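Local coordinates for DUF2019 domain-containing protein (Rhodopseudomonas palustris, PDB 2I9C) that is of unknown function but folds into a small, all-helical domain of a family grouped with the tetratricopeptide-like repeat proteins, at residues 17-22 / 63-68; 39-44 / 74-79; 88-93 / 113-118. One frame throughout, in Å; residues are numbered along the deposited sequence. Where two conformers were deposited one is given.

Interaction 1 of 3, residues 17-22 / 63-68; sequences LFAKVT and LSLFEY
F18 and A19 on helix 11-30 pack against L65, at the end of a 3-10 turn (63-65), and Y68, both in the link between helices 34-53 and 71-79. The closest approach is tight: L65 CD1 sits 3.3 Å from F18 CD2 and is also near CE2 of the same ring, the two side chains meeting obliquely. The other methyl of L65 serves A19, with CD2 4.0 Å from A19 CB, so the fork of the leucine straddles two consecutive helix residues. A19 CB in turn makes an off-centre CH-pi contact with the Y68 ring, 3.8 Å from Y68 CE1, 4.2 Å from the ring centroid and 29° off the normal.

No hydrogen bond links the two segments. F18 holds CG opposite its backbone N (chi1 -177°), carrying the ring from a CB that does not face residues 63-68 round to L65. In the conformer described here, one of two for T22, OG1 lies over one face of the F18 ring toward its rim and donates to F18 O at 2.7 Å. It reaches that carbonyl from the face opposite the one used by T22 N. On the other side, a turn from L65 to Y68, closed by Y68 N bonding to L65 O at 3.0 Å, brings both residues to bear on A19.

This is buried interhelical packing of an all-helical domain: M44 and I47 of helix 34-53 pack on F18, while A77 and V73 of helix 71-79 touch L65 and Y68 respectively, so the link packs against both helix 11-30 and helix 71-79, which also touch through T22.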
ATOM      1  N   LEU A  17      -4.803  -8.912  -6.691  1.00 27.73           N
ATOM      2  CA  LEU A  17      -4.013  -9.705  -5.727  1.00 27.54           C
ATOM      3  C   LEU A  17      -3.425  -8.799  -4.624  1.00 27.22           C
ATOM      4  O   LEU A  17      -3.368  -9.182  -3.465  1.00 26.07           O
ATOM      5  CB  LEU A  17      -2.901 -10.492  -6.437  1.00 27.40           C
ATOM      6  CG  LEU A  17      -2.071 -11.418  -5.543  1.00 26.09           C
ATOM      7  CD1 LEU A  17      -2.971 -12.613  -4.993  1.00 27.21           C
ATOM      8  CD2 LEU A  17      -0.845 -11.954  -6.373  1.00 27.94           C
ATOM      9  N   PHE A  18      -2.993  -7.600  -4.997  1.00 27.38           N
ATOM     10  CA  PHE A  18      -2.540  -6.620  -4.008  1.00 28.15           C
ATOM     11  C   PHE A  18      -3.638  -6.447  -2.922  1.00 28.21           C
ATOM     12  O   PHE A  18      -3.343  -6.454  -1.723  1.00 27.99           O
ATOM     13  CB  PHE A  18      -2.243  -5.275  -4.698  1.00 27.65           C
ATOM     14  CG  PHE A  18      -1.693  -4.194  -3.759  1.00 29.25           C
ATOM     15  CD1 PHE A  18      -0.325  -3.902  -3.720  1.00 29.84           C
ATOM     16  CD2 PHE A  18      -2.553  -3.477  -2.934  1.00 31.73           C
ATOM     17  CE1 PHE A  18       0.169  -2.893  -2.881  1.00 28.50           C
ATOM     18  CE2 PHE A  18      -2.089  -2.482  -2.084  1.00 27.28           C
ATOM     19  CZ  PHE A  18      -0.725  -2.185  -2.062  1.00 29.06           C
ATOM     20  N   ALA A  19      -4.890  -6.237  -3.326  1.00 26.82           N
ATOM     21  CA  ALA A  19      -5.937  -6.038  -2.325  1.00 27.27           C
ATOM     22  C   ALA A  19      -6.168  -7.298  -1.452  1.00 27.72           C
ATOM     23  O   ALA A  19      -6.362  -7.193  -0.235  1.00 26.22           O
ATOM     24  CB  ALA A  19      -7.283  -5.589  -2.995  1.00 26.69           C
ATOM     25  N   LYS A  20      -6.160  -8.476  -2.085  1.00 28.40           N
ATOM     26  CA  LYS A  20      -6.368  -9.739  -1.351  0.50 28.63           C
ATOM     27  C   LYS A  20      -5.272  -9.945  -0.311  1.00 28.18           C
ATOM     28  O   LYS A  20      -5.569 -10.294   0.820  1.00 27.73           O
ATOM     29  CB  LYS A  20      -6.471 -10.957  -2.301  0.50 28.77           C
ATOM     30  CG  LYS A  20      -6.860 -12.292  -1.613  0.50 28.16           C
ATOM     31  CD  LYS A  20      -6.748 -13.499  -2.543  0.50 28.92           C
ATOM     32  CE  LYS A  20      -7.798 -14.555  -2.175  0.50 32.52           C
ATOM     33  NZ  LYS A  20      -7.180 -15.879  -1.889  0.50 32.61           N
ATOM     34  N   VAL A  21      -4.009  -9.737  -0.688  1.00 28.95           N
ATOM     35  CA  VAL A  21      -2.922  -9.981   0.281  1.00 29.14           C
ATOM     36  C   VAL A  21      -2.862  -8.937   1.413  1.00 27.59           C
ATOM     37  O   VAL A  21      -2.448  -9.235   2.522  1.00 27.97           O
ATOM     38  CB  VAL A  21      -1.488 -10.217  -0.388  1.00 29.27           C
ATOM     39  CG1 VAL A  21      -1.573 -11.170  -1.499  1.00 29.86           C
ATOM     40  CG2 VAL A  21      -0.906  -8.937  -0.877  1.00 30.85           C
ATOM     41  N   THR A  22      -3.272  -7.716   1.133  1.00 28.91           N
ATOM     42  CA  THR A  22      -3.285  -6.675   2.129  0.50 28.67           C
ATOM     43  C   THR A  22      -4.502  -6.772   3.088  1.00 29.68           C
ATOM     44  O   THR A  22      -4.399  -6.453   4.289  1.00 30.81           O
ATOM     45  CB  THR A  22      -3.133  -5.364   1.384  0.50 28.85           C
ATOM     46  OG1 THR A  22      -2.013  -5.522   0.489  0.50 27.82           O
ATOM     47  CG2 THR A  22      -2.872  -4.216   2.318  0.50 29.02           C
ATOM     48  N   LEU A  63      -4.317   3.315  -7.241  1.00 28.34           N
ATOM     49  CA  LEU A  63      -5.187   4.398  -6.852  1.00 30.44           C
ATOM     50  C   LEU A  63      -6.671   3.943  -6.723  1.00 31.47           C
ATOM     51  O   LEU A  63      -7.394   4.480  -5.882  1.00 32.72           O
ATOM     52  CB  LEU A  63      -5.034   5.582  -7.831  1.00 30.75           C
ATOM     53  CG  LEU A  63      -3.756   6.454  -7.852  1.00 29.15           C
ATOM     54  CD1 LEU A  63      -3.850   7.478  -8.989  1.00 30.38           C
ATOM     55  CD2 LEU A  63      -3.595   7.237  -6.523  1.00 26.07           C
ATOM     56  N   SER A  64      -7.110   2.968  -7.536  1.00 31.68           N
ATOM     57  CA  SER A  64      -8.484   2.390  -7.450  1.00 33.49           C
ATOM     58  C   SER A  64      -8.804   1.795  -6.084  1.00 33.29           C
ATOM     59  O   SER A  64      -9.970   1.606  -5.732  1.00 35.63           O
ATOM     60  CB  SER A  64      -8.625   1.255  -8.442  1.00 34.44           C
ATOM     61  OG  SER A  64      -8.737   1.765  -9.757  1.00 41.35           O
ATOM     62  N   LEU A  65      -7.767   1.471  -5.323  1.00 31.56           N
ATOM     63  CA  LEU A  65      -7.952   0.865  -4.041  1.00 30.75           C
ATOM     64  C   LEU A  65      -8.179   1.820  -2.883  1.00 30.93           C
ATOM     65  O   LEU A  65      -8.340   1.359  -1.767  1.00 32.31           O
ATOM     66  CB  LEU A  65      -6.740  -0.005  -3.731  1.00 29.20           C
ATOM     67  CG  LEU A  65      -6.482  -1.146  -4.712  1.00 29.17           C
ATOM     68  CD1 LEU A  65      -5.258  -1.972  -4.158  1.00 28.28           C
ATOM     69  CD2 LEU A  65      -7.699  -2.074  -4.915  1.00 27.49           C
ATOM     70  N   PHE A  66      -8.128   3.139  -3.121  1.00 31.21           N
ATOM     71  CA  PHE A  66      -8.314   4.132  -2.029  1.00 30.29           C
ATOM     72  C   PHE A  66      -9.723   4.049  -1.432  1.00 29.48           C
ATOM     73  O   PHE A  66      -9.914   4.511  -0.306  1.00 30.25           O
ATOM     74  CB  PHE A  66      -8.106   5.557  -2.539  1.00 29.25           C
ATOM     75  CG  PHE A  66      -6.640   5.978  -2.702  1.00 28.25           C
ATOM     76  CD1 PHE A  66      -5.604   5.049  -2.701  1.00 26.70           C
ATOM     77  CD2 PHE A  66      -6.323   7.335  -2.935  1.00 27.97           C
ATOM     78  CE1 PHE A  66      -4.299   5.456  -2.921  1.00 28.00           C
ATOM     79  CE2 PHE A  66      -4.975   7.760  -3.104  1.00 28.98           C
ATOM     80  CZ  PHE A  66      -3.969   6.828  -3.101  1.00 25.73           C
ATOM     81  N   GLU A  67     -10.708   3.558  -2.201  1.00 28.02           N
ATOM     82  CA  GLU A  67     -12.076   3.352  -1.686  1.00 28.55           C
ATOM     83  C   GLU A  67     -12.325   1.900  -1.205  1.00 27.43           C
ATOM     84  O   GLU A  67     -13.387   1.585  -0.693  1.00 26.73           O
ATOM     85  CB  GLU A  67     -13.145   3.793  -2.700  1.00 29.55           C
ATOM     86  CG  GLU A  67     -13.005   5.251  -3.081  1.00 33.01           C
ATOM     87  CD  GLU A  67     -14.056   5.678  -4.065  1.00 37.31           C
ATOM     88  OE1 GLU A  67     -14.961   4.877  -4.314  1.00 39.39           O
ATOM     89  OE2 GLU A  67     -13.967   6.795  -4.598  1.00 39.53           O
ATOM     90  N   TYR A  68     -11.319   1.044  -1.327  1.00 27.32           N
ATOM     91  CA  TYR A  68     -11.438  -0.373  -0.895  1.00 27.25           C
ATOM     92  C   TYR A  68     -11.853  -0.435   0.618  1.00 26.84           C
ATOM     93  O   TYR A  68     -11.253   0.250   1.419  1.00 26.45           O
ATOM     94  CB  TYR A  68     -10.116  -1.148  -1.166  1.00 27.21           C
ATOM     95  CG  TYR A  68     -10.315  -2.639  -1.023  1.00 26.87           C
ATOM     96  CD1 TYR A  68     -10.576  -3.435  -2.157  1.00 28.05           C
ATOM     97  CD2 TYR A  68     -10.374  -3.238   0.246  1.00 24.78           C
ATOM     98  CE1 TYR A  68     -10.857  -4.783  -2.044  1.00 26.30           C
ATOM     99  CE2 TYR A  68     -10.681  -4.601   0.380  1.00 26.48           C
ATOM    100  CZ  TYR A  68     -10.884  -5.356  -0.771  1.00 29.33           C
ATOM    101  OH  TYR A  68     -11.134  -6.665  -0.655  1.00 30.02           O
TER

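Interaction 2 of 3, residues 39-44 / 74-79; sequences RLFGVM and RLQAAK. With ACT (acetate ion), chain B.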
ATOM      1  N   ARG A  39       5.161 -12.478   5.526  1.00 29.28           N
ATOM      2  CA  ARG A  39       5.187 -13.067   4.185  1.00 28.78           C
ATOM      3  C   ARG A  39       4.224 -12.357   3.238  1.00 29.17           C
ATOM      4  O   ARG A  39       4.573 -12.085   2.106  1.00 29.36           O
ATOM      5  CB  ARG A  39       4.959 -14.569   4.208  1.00 27.89           C
ATOM      6  CG  ARG A  39       6.027 -15.329   4.982  1.00 26.34           C
ATOM      7  CD  ARG A  39       6.025 -16.814   4.633  1.00 20.23           C
ATOM      8  NE  ARG A  39       7.210 -17.447   5.148  1.00 21.46           N
ATOM      9  CZ  ARG A  39       8.370 -17.495   4.497  1.00 20.06           C
ATOM     10  NH1 ARG A  39       8.492 -16.927   3.303  1.00 21.32           N
ATOM     11  NH2 ARG A  39       9.405 -18.057   5.052  1.00 17.79           N
ATOM     12  N   LEU A  40       3.015 -12.060   3.703  1.00 29.10           N
ATOM     13  CA  LEU A  40       2.064 -11.240   2.941  1.00 30.49           C
ATOM     14  C   LEU A  40       2.603  -9.858   2.589  1.00 30.96           C
ATOM     15  O   LEU A  40       2.358  -9.351   1.482  1.00 30.71           O
ATOM     16  CB  LEU A  40       0.751 -11.132   3.714  1.00 30.26           C
ATOM     17  CG  LEU A  40      -0.018 -12.447   3.834  1.00 29.63           C
ATOM     18  CD1 LEU A  40      -1.063 -12.230   4.892  1.00 32.43           C
ATOM     19  CD2 LEU A  40      -0.649 -12.882   2.524  1.00 30.66           C
ATOM     20  N   PHE A  41       3.350  -9.249   3.506  1.00 31.61           N
ATOM     21  CA  PHE A  41       4.016  -7.982   3.196  1.00 32.57           C
ATOM     22  C   PHE A  41       5.009  -8.116   2.047  1.00 32.15           C
ATOM     23  O   PHE A  41       4.997  -7.283   1.141  1.00 31.79           O
ATOM     24  CB  PHE A  41       4.715  -7.367   4.432  1.00 34.40           C
ATOM     25  CG  PHE A  41       5.230  -5.963   4.199  1.00 37.69           C
ATOM     26  CD1 PHE A  41       4.382  -4.865   4.391  1.00 43.16           C
ATOM     27  CD2 PHE A  41       6.530  -5.737   3.749  1.00 42.90           C
ATOM     28  CE1 PHE A  41       4.841  -3.561   4.168  1.00 43.68           C
ATOM     29  CE2 PHE A  41       7.007  -4.437   3.521  1.00 43.93           C
ATOM     30  CZ  PHE A  41       6.147  -3.340   3.738  1.00 41.04           C
ATOM     31  N   GLY A  42       5.880  -9.142   2.100  1.00 30.40           N
ATOM     32  CA  GLY A  42       6.821  -9.430   0.998  1.00 30.83           C
ATOM     33  C   GLY A  42       6.114  -9.624  -0.345  1.00 30.25           C
ATOM     34  O   GLY A  42       6.550  -9.093  -1.377  1.00 30.00           O
ATOM     35  N   VAL A  43       5.037 -10.397  -0.346  1.00 29.23           N
ATOM     36  CA  VAL A  43       4.254 -10.587  -1.578  1.00 29.54           C
ATOM     37  C   VAL A  43       3.743  -9.254  -2.121  1.00 30.73           C
ATOM     38  O   VAL A  43       3.845  -8.971  -3.339  1.00 30.42           O
ATOM     39  CB  VAL A  43       3.072 -11.577  -1.374  1.00 27.86           C
ATOM     40  CG1 VAL A  43       2.256 -11.664  -2.637  1.00 28.22           C
ATOM     41  CG2 VAL A  43       3.612 -12.956  -1.059  1.00 28.94           C
HETATM   42  N   MSE A  44       3.174  -8.439  -1.219  1.00 30.11           N
HETATM   43  CA  MSE A  44       2.652  -7.143  -1.587  1.00 32.88           C
HETATM   44  C   MSE A  44       3.719  -6.282  -2.258  1.00 30.04           C
HETATM   45  O   MSE A  44       3.448  -5.634  -3.273  1.00 28.99           O
HETATM   46  CB  MSE A  44       2.127  -6.424  -0.325  1.00 31.34           C
HETATM   47  CG  MSE A  44       1.405  -5.089  -0.631  1.00 37.73           C
HETATM   48 SE   MSE A  44       1.691  -3.848   0.895  1.00 44.67          SE
HETATM   49  CE  MSE A  44       3.551  -3.672   0.840  1.00 41.85           C
ATOM     50  N   ARG A  74      -6.187   0.503   2.085  1.00 25.56           N
ATOM     51  CA  ARG A  74      -6.126   1.922   1.789  1.00 25.82           C
ATOM     52  C   ARG A  74      -4.763   2.510   2.151  1.00 25.02           C
ATOM     53  O   ARG A  74      -4.225   3.313   1.380  1.00 25.68           O
ATOM     54  CB  ARG A  74      -7.233   2.668   2.551  1.00 24.00           C
ATOM     55  CG  ARG A  74      -8.650   2.306   2.071  1.00 25.34           C
ATOM     56  CD  ARG A  74      -9.696   3.273   2.680  1.00 25.34           C
ATOM     57  NE  ARG A  74     -11.048   2.941   2.191  1.00 25.23           N
ATOM     58  CZ  ARG A  74     -12.108   3.731   2.264  1.00 27.10           C
ATOM     59  NH1 ARG A  74     -12.021   4.938   2.794  1.00 26.22           N
ATOM     60  NH2 ARG A  74     -13.287   3.315   1.790  1.00 26.11           N
ATOM     61  N   LEU A  75      -4.258   2.161   3.346  1.00 25.01           N
ATOM     62  CA  LEU A  75      -2.954   2.631   3.842  1.00 25.27           C
ATOM     63  C   LEU A  75      -1.816   2.241   2.908  1.00 25.81           C
ATOM     64  O   LEU A  75      -0.998   3.063   2.490  1.00 25.44           O
ATOM     65  CB  LEU A  75      -2.645   2.073   5.258  1.00 25.67           C
ATOM     66  CG  LEU A  75      -1.218   2.337   5.783  1.00 26.20           C
ATOM     67  CD1 LEU A  75      -0.993   3.791   6.070  1.00 22.98           C
ATOM     68  CD2 LEU A  75      -1.059   1.530   7.081  1.00 27.58           C
ATOM     69  N   GLN A  76      -1.759   0.967   2.579  1.00 26.25           N
ATOM     70  CA  GLN A  76      -0.675   0.463   1.762  0.50 26.54           C
ATOM     71  C   GLN A  76      -0.736   1.027   0.348  1.00 26.93           C
ATOM     72  O   GLN A  76       0.283   1.309  -0.234  1.00 26.75           O
ATOM     73  CB  GLN A  76      -0.653  -1.071   1.756  0.50 26.90           C
ATOM     74  CG  GLN A  76      -0.148  -1.657   3.104  0.50 27.83           C
ATOM     75  CD  GLN A  76       1.120  -0.984   3.581  0.50 28.07           C
ATOM     76  OE1 GLN A  76       2.117  -0.976   2.881  0.50 28.75           O
ATOM     77  NE2 GLN A  76       1.080  -0.410   4.779  0.50 25.46           N
ATOM     78  N   ALA A  77      -1.941   1.163  -0.185  1.00 25.65           N
ATOM     79  CA  ALA A  77      -2.132   1.737  -1.522  1.00 27.11           C
ATOM     80  C   ALA A  77      -1.674   3.213  -1.563  1.00 27.89           C
ATOM     81  O   ALA A  77      -1.010   3.624  -2.519  1.00 28.06           O
ATOM     82  CB  ALA A  77      -3.631   1.608  -1.996  1.00 26.33           C
ATOM     83  N   ALA A  78      -1.974   3.970  -0.515  1.00 27.96           N
ATOM     84  CA  ALA A  78      -1.546   5.350  -0.434  1.00 28.91           C
ATOM     85  C   ALA A  78      -0.043   5.439  -0.235  1.00 29.00           C
ATOM     86  O   ALA A  78       0.640   6.236  -0.891  1.00 27.40           O
ATOM     87  CB  ALA A  78      -2.302   6.087   0.688  1.00 28.56           C
ATOM     88  N   LYS A  79       0.510   4.597   0.641  1.00 29.94           N
ATOM     89  CA  LYS A  79       1.983   4.592   0.799  1.00 30.30           C
ATOM     90  C   LYS A  79       2.726   4.275  -0.496  1.00 31.08           C
ATOM     91  O   LYS A  79       3.728   4.890  -0.803  1.00 29.90           O
ATOM     92  CB  LYS A  79       2.436   3.635   1.909  1.00 31.68           C
ATOM     93  CG  LYS A  79       2.161   4.186   3.294  1.00 33.69           C
ATOM     94  CD  LYS A  79       2.290   3.165   4.384  1.00 38.92           C
ATOM     95  CE  LYS A  79       3.718   2.813   4.721  1.00 44.67           C
ATOM     96  NZ  LYS A  79       3.678   1.636   5.694  1.00 51.86           N
TER
HETATM   97  C   ACT B 124     -10.438   6.904   5.186  1.00 30.10           C
HETATM   98  O   ACT B 124      -9.775   6.290   4.269  1.00 26.02           O
HETATM   99  OXT ACT B 124     -11.663   7.464   5.095  1.00 27.92           O
HETATM  100  CH3 ACT B 124      -9.635   6.969   6.375  1.00 31.62           C
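F41, on helix 34-53, meets Q76 of helix 71-79, described here in one of its two modelled conformers, only at a fringe, F41 CE1 lying 4.0 Å from Q76 OE1. A first torsion near 180° (chi1 -171°) swings the phenyl ring out from its helix toward the glutamine, and its plane is turned 64° from that of the amide. One helical turn on, M44, a selenomethionine, is the buried partner. Its CE lies 3.6 Å above one face of the F41 ring, offset toward the rim, so the two residues pack on each other as they approach Q76. M44 SE is 3.5 Å from Q76 OE1 and 3.6 Å from Q76 CG, the two side chains running roughly at right angles. These are packing contacts, without a hydrogen bond across the pair.

The contact lies close to the centre of the chain, where three successive helices of the all-helical fold come together. F18, T22 and Q25 of helix 11-30 pack against M44, while the CA atoms of M44 and Q76 stay 9.0 Å apart and the gap is spanned by side chains.

Q76 has a compact shape, bent at chi2, which brings OE1 and CG against the selenium. Two residues earlier, R74 points to a different part of the molecule. Its NE donates to Y68 O, and NH1 donates to O of a bound acetate at 3.0 Å, the anion meeting the guanidinium edge in its plane with an N-H...O angle of 161°. The acetate, likely a crystallisation additive, is also held by Q92 of helix 86-99.

Interaction 3 of 3, residues 88-93 / 113-118; sequences KAREQL and DLLDDG. With ACT (acetate ion), chain C; ACT (acetate ion), chain B.
R90 and L115 mark the closest backbone approach, with CA atoms 9.1 Å apart, where the axes of the short segments 88-93 and 113-117 come within 12.5 Å at 137° between their directions. Side chains, above all R90, bridge this separation. R90 is stretched from CG to NE and delivers its guanidinium to D116. NH2 forms the main bond of the salt bridge, 2.7 Å to D116 OD1, using the syn lone pair of that oxygen, although OD1 lies 27° out of the guanidinium plane. D116 OD2 lies in that plane at the group's edge, but its bond from NH2 is weak, as is the bond from NH1 to OD1. The charge has a second carboxylate partner, for R90 NE also pairs with E94; this probably fixes the rotation of the guanidinium.

The two segments belong to consecutive helices, 86-99 and 104-117, which form an obliquely crossed helical hairpin, consistent with the family's place in the TPR clan. On its inner side L93 CD1 meets L115 CD1 at 4.3 Å, and A108, C111 and L112 continue the packing around L93. R90 NH1 passes L115 CB at 3.9 Å, the side chains of R90 and L115 sliding past each other in opposite directions. Helix 104-117 stops at G118, whose positive phi (89°) suits glycine.

Two acetates bind helix 86-99. K88 N donates to O of one at 3.0 Å, and V87 N also binds this anion, which sits at the start of the helix. Q92 NE2 donates to O of the other at 2.8 Å.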
ATOM      1  N   LYS A  88      -2.704  13.111  -4.413  1.00 32.31           N
ATOM      2  CA  LYS A  88      -3.740  12.111  -4.093  1.00 32.49           C
ATOM      3  C   LYS A  88      -3.344  11.181  -2.933  1.00 31.01           C
ATOM      4  O   LYS A  88      -4.158  10.904  -2.032  1.00 31.53           O
ATOM      5  CB  LYS A  88      -4.088  11.275  -5.333  1.00 32.07           C
ATOM      6  CG  LYS A  88      -4.993  11.964  -6.371  1.00 34.72           C
ATOM      7  CD  LYS A  88      -5.133  11.088  -7.628  1.00 35.19           C
ATOM      8  CE  LYS A  88      -5.412  11.935  -8.892  1.00 44.23           C
ATOM      9  NZ  LYS A  88      -5.133  11.160 -10.169  1.00 47.38           N
ATOM     10  N   ALA A  89      -2.129  10.653  -2.986  1.00 29.99           N
ATOM     11  CA  ALA A  89      -1.632   9.762  -1.930  1.00 30.34           C
ATOM     12  C   ALA A  89      -1.574  10.473  -0.575  1.00 30.06           C
ATOM     13  O   ALA A  89      -2.021   9.914   0.437  1.00 30.05           O
ATOM     14  CB  ALA A  89      -0.269   9.144  -2.293  1.00 29.70           C
ATOM     15  N   ARG A  90      -1.042  11.691  -0.556  1.00 30.20           N
ATOM     16  CA  ARG A  90      -0.936  12.480   0.674  1.00 31.29           C
ATOM     17  C   ARG A  90      -2.358  12.741   1.263  1.00 31.02           C
ATOM     18  O   ARG A  90      -2.580  12.602   2.464  1.00 29.38           O
ATOM     19  CB  ARG A  90      -0.169  13.808   0.439  1.00 30.69           C
ATOM     20  CG  ARG A  90      -0.154  14.674   1.685  1.00 32.94           C
ATOM     21  CD  ARG A  90       0.668  15.983   1.630  1.00 34.36           C
ATOM     22  NE  ARG A  90       0.900  16.363   3.034  1.00 42.85           N
ATOM     23  CZ  ARG A  90       2.044  16.201   3.705  1.00 44.06           C
ATOM     24  NH1 ARG A  90       3.130  15.711   3.100  1.00 43.16           N
ATOM     25  NH2 ARG A  90       2.098  16.559   4.988  1.00 45.62           N
ATOM     26  N   GLU A  91      -3.296  13.117   0.394  1.00 31.74           N
ATOM     27  CA  GLU A  91      -4.699  13.325   0.780  1.00 33.41           C
ATOM     28  C   GLU A  91      -5.325  12.085   1.450  1.00 31.15           C
ATOM     29  O   GLU A  91      -6.042  12.200   2.459  1.00 30.96           O
ATOM     30  CB  GLU A  91      -5.508  13.750  -0.447  1.00 33.81           C
ATOM     31  CG  GLU A  91      -7.014  14.023  -0.187  1.00 38.89           C
ATOM     32  CD  GLU A  91      -7.838  14.306  -1.478  1.00 39.03           C
ATOM     33  OE1 GLU A  91      -7.718  13.540  -2.484  1.00 42.10           O
ATOM     34  OE2 GLU A  91      -8.630  15.297  -1.461  1.00 45.14           O
ATOM     35  N   GLN A  92      -5.084  10.912   0.881  1.00 29.06           N
ATOM     36  CA  GLN A  92      -5.565   9.671   1.483  1.00 28.48           C
ATOM     37  C   GLN A  92      -4.877   9.406   2.830  1.00 28.13           C
ATOM     38  O   GLN A  92      -5.541   9.091   3.792  1.00 28.62           O
ATOM     39  CB  GLN A  92      -5.410   8.472   0.540  1.00 28.27           C
ATOM     40  CG  GLN A  92      -5.853   7.108   1.137  1.00 27.58           C
ATOM     41  CD  GLN A  92      -7.286   7.060   1.612  1.00 29.74           C
ATOM     42  OE1 GLN A  92      -8.181   7.759   1.081  1.00 32.67           O
ATOM     43  NE2 GLN A  92      -7.527   6.239   2.630  1.00 24.75           N
ATOM     44  N   LEU A  93      -3.577   9.623   2.926  1.00 27.01           N
ATOM     45  CA  LEU A  93      -2.927   9.409   4.204  1.00 27.81           C
ATOM     46  C   LEU A  93      -3.507  10.330   5.251  1.00 27.49           C
ATOM     47  O   LEU A  93      -3.638   9.928   6.395  1.00 27.93           O
ATOM     48  CB  LEU A  93      -1.410   9.593   4.086  1.00 27.31           C
ATOM     49  CG  LEU A  93      -0.615   8.580   3.261  1.00 29.27           C
ATOM     50  CD1 LEU A  93       0.853   9.034   3.174  1.00 26.42           C
ATOM     51  CD2 LEU A  93      -0.708   7.170   3.928  1.00 29.81           C
ATOM     52  N   ASP A 113       4.851  12.592   8.732  1.00 27.53           N
ATOM     53  CA  ASP A 113       5.987  13.235   9.459  1.00 28.76           C
ATOM     54  C   ASP A 113       7.296  13.108   8.663  1.00 28.71           C
ATOM     55  O   ASP A 113       7.996  14.088   8.450  1.00 28.57           O
ATOM     56  CB  ASP A 113       6.146  12.645  10.878  1.00 28.20           C
ATOM     57  CG  ASP A 113       4.971  13.006  11.799  1.00 31.82           C
ATOM     58  OD1 ASP A 113       4.230  13.961  11.464  1.00 34.67           O
ATOM     59  OD2 ASP A 113       4.761  12.331  12.839  1.00 32.81           O
ATOM     60  N   LEU A 114       7.584  11.905   8.171  1.00 29.07           N
ATOM     61  CA  LEU A 114       8.781  11.659   7.388  1.00 30.21           C
ATOM     62  C   LEU A 114       8.745  12.475   6.095  1.00 30.84           C
ATOM     63  O   LEU A 114       9.743  13.037   5.694  1.00 31.45           O
ATOM     64  CB  LEU A 114       8.913  10.156   7.081  1.00 30.57           C
ATOM     65  CG  LEU A 114       9.227   9.231   8.270  1.00 30.07           C
ATOM     66  CD1 LEU A 114       8.908   7.760   7.947  1.00 27.23           C
ATOM     67  CD2 LEU A 114      10.689   9.431   8.579  1.00 26.56           C
ATOM     68  N   LEU A 115       7.578  12.524   5.453  1.00 31.36           N
ATOM     69  CA  LEU A 115       7.393  13.322   4.237  1.00 32.29           C
ATOM     70  C   LEU A 115       7.639  14.811   4.465  1.00 32.19           C
ATOM     71  O   LEU A 115       8.200  15.488   3.618  1.00 32.38           O
ATOM     72  CB  LEU A 115       5.963  13.128   3.703  1.00 31.80           C
ATOM     73  CG  LEU A 115       5.750  11.843   2.936  1.00 33.43           C
ATOM     74  CD1 LEU A 115       4.277  11.635   2.615  1.00 34.94           C
ATOM     75  CD2 LEU A 115       6.611  11.852   1.664  1.00 35.98           C
ATOM     76  N   ASP A 116       7.183  15.310   5.603  1.00 33.03           N
ATOM     77  CA  ASP A 116       7.345  16.716   5.974  1.00 34.92           C
ATOM     78  C   ASP A 116       8.792  17.067   6.344  1.00 34.98           C
ATOM     79  O   ASP A 116       9.195  18.214   6.189  1.00 35.46           O
ATOM     80  CB  ASP A 116       6.370  17.105   7.098  1.00 35.07           C
ATOM     81  CG  ASP A 116       4.908  17.076   6.639  1.00 38.59           C
ATOM     82  OD1 ASP A 116       4.662  17.228   5.426  1.00 42.10           O
ATOM     83  OD2 ASP A 116       4.000  16.917   7.491  1.00 42.09           O
ATOM     84  N   ASP A 117       9.546  16.081   6.838  1.00 35.34           N
ATOM     85  CA  ASP A 117      10.977  16.245   7.124  0.50 35.49           C
ATOM     86  C   ASP A 117      11.771  16.453   5.821  1.00 36.45           C
ATOM     87  O   ASP A 117      12.694  17.253   5.776  1.00 35.37           O
ATOM     88  CB  ASP A 117      11.529  15.050   7.926  0.50 34.68           C
ATOM     89  CG  ASP A 117      13.038  15.173   8.230  0.50 33.62           C
ATOM     90  OD1 ASP A 117      13.432  16.025   9.060  0.50 31.23           O
ATOM     91  OD2 ASP A 117      13.829  14.398   7.655  0.50 31.01           O
ATOM     92  N   GLY A 118      11.403  15.711   4.778  1.00 38.19           N
ATOM     93  CA  GLY A 118      11.972  15.859   3.455  1.00 40.30           C
ATOM     94  C   GLY A 118      13.206  15.035   3.159  1.00 42.74           C
ATOM     95  O   GLY A 118      13.623  14.982   1.984  1.00 43.63           O
TER
HETATM   96  C   ACT C 125      -1.133  13.734  -8.171  1.00 40.76           C
HETATM   97  O   ACT C 125      -1.899  13.279  -7.331  1.00 41.38           O
HETATM   98  OXT ACT C 125      -0.143  14.340  -7.709  1.00 41.64           O
HETATM   99  CH3 ACT C 125      -1.399  13.488  -9.605  1.00 42.03           C
HETATM  100  C   ACT B 124     -10.438   6.904   5.186  1.00 30.10           C
HETATM  101  O   ACT B 124      -9.775   6.290   4.269  1.00 26.02           O
HETATM  102  OXT ACT B 124     -11.663   7.464   5.095  1.00 27.92           O
HETATM  103  CH3 ACT B 124      -9.635   6.969   6.375  1.00 31.62           C

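In the fold
Interactions 1 and 2 lie in the core, their centres 9 Å apart, and are joined through F18, whose CE1 packs 3.4 Å from M44 CG. Interaction 1 sets the connection before helix 71-79 against helix 11-30; interaction 2 sets helix 71-79 itself against helix 34-53. Interaction 1 is wholly apolar, whereas interaction 2 sets selenium against a buried amide. Interaction 3, about 17 Å between centres from interaction 2, lies farther out in the last two helices, and there a salt bridge accompanies a thin leucine contact. F66 of the connection reaches K88, A89 and Q92, and A78 packs on L93, linking the last hairpin to the core; one acetate touches both 74-79 and 88-93.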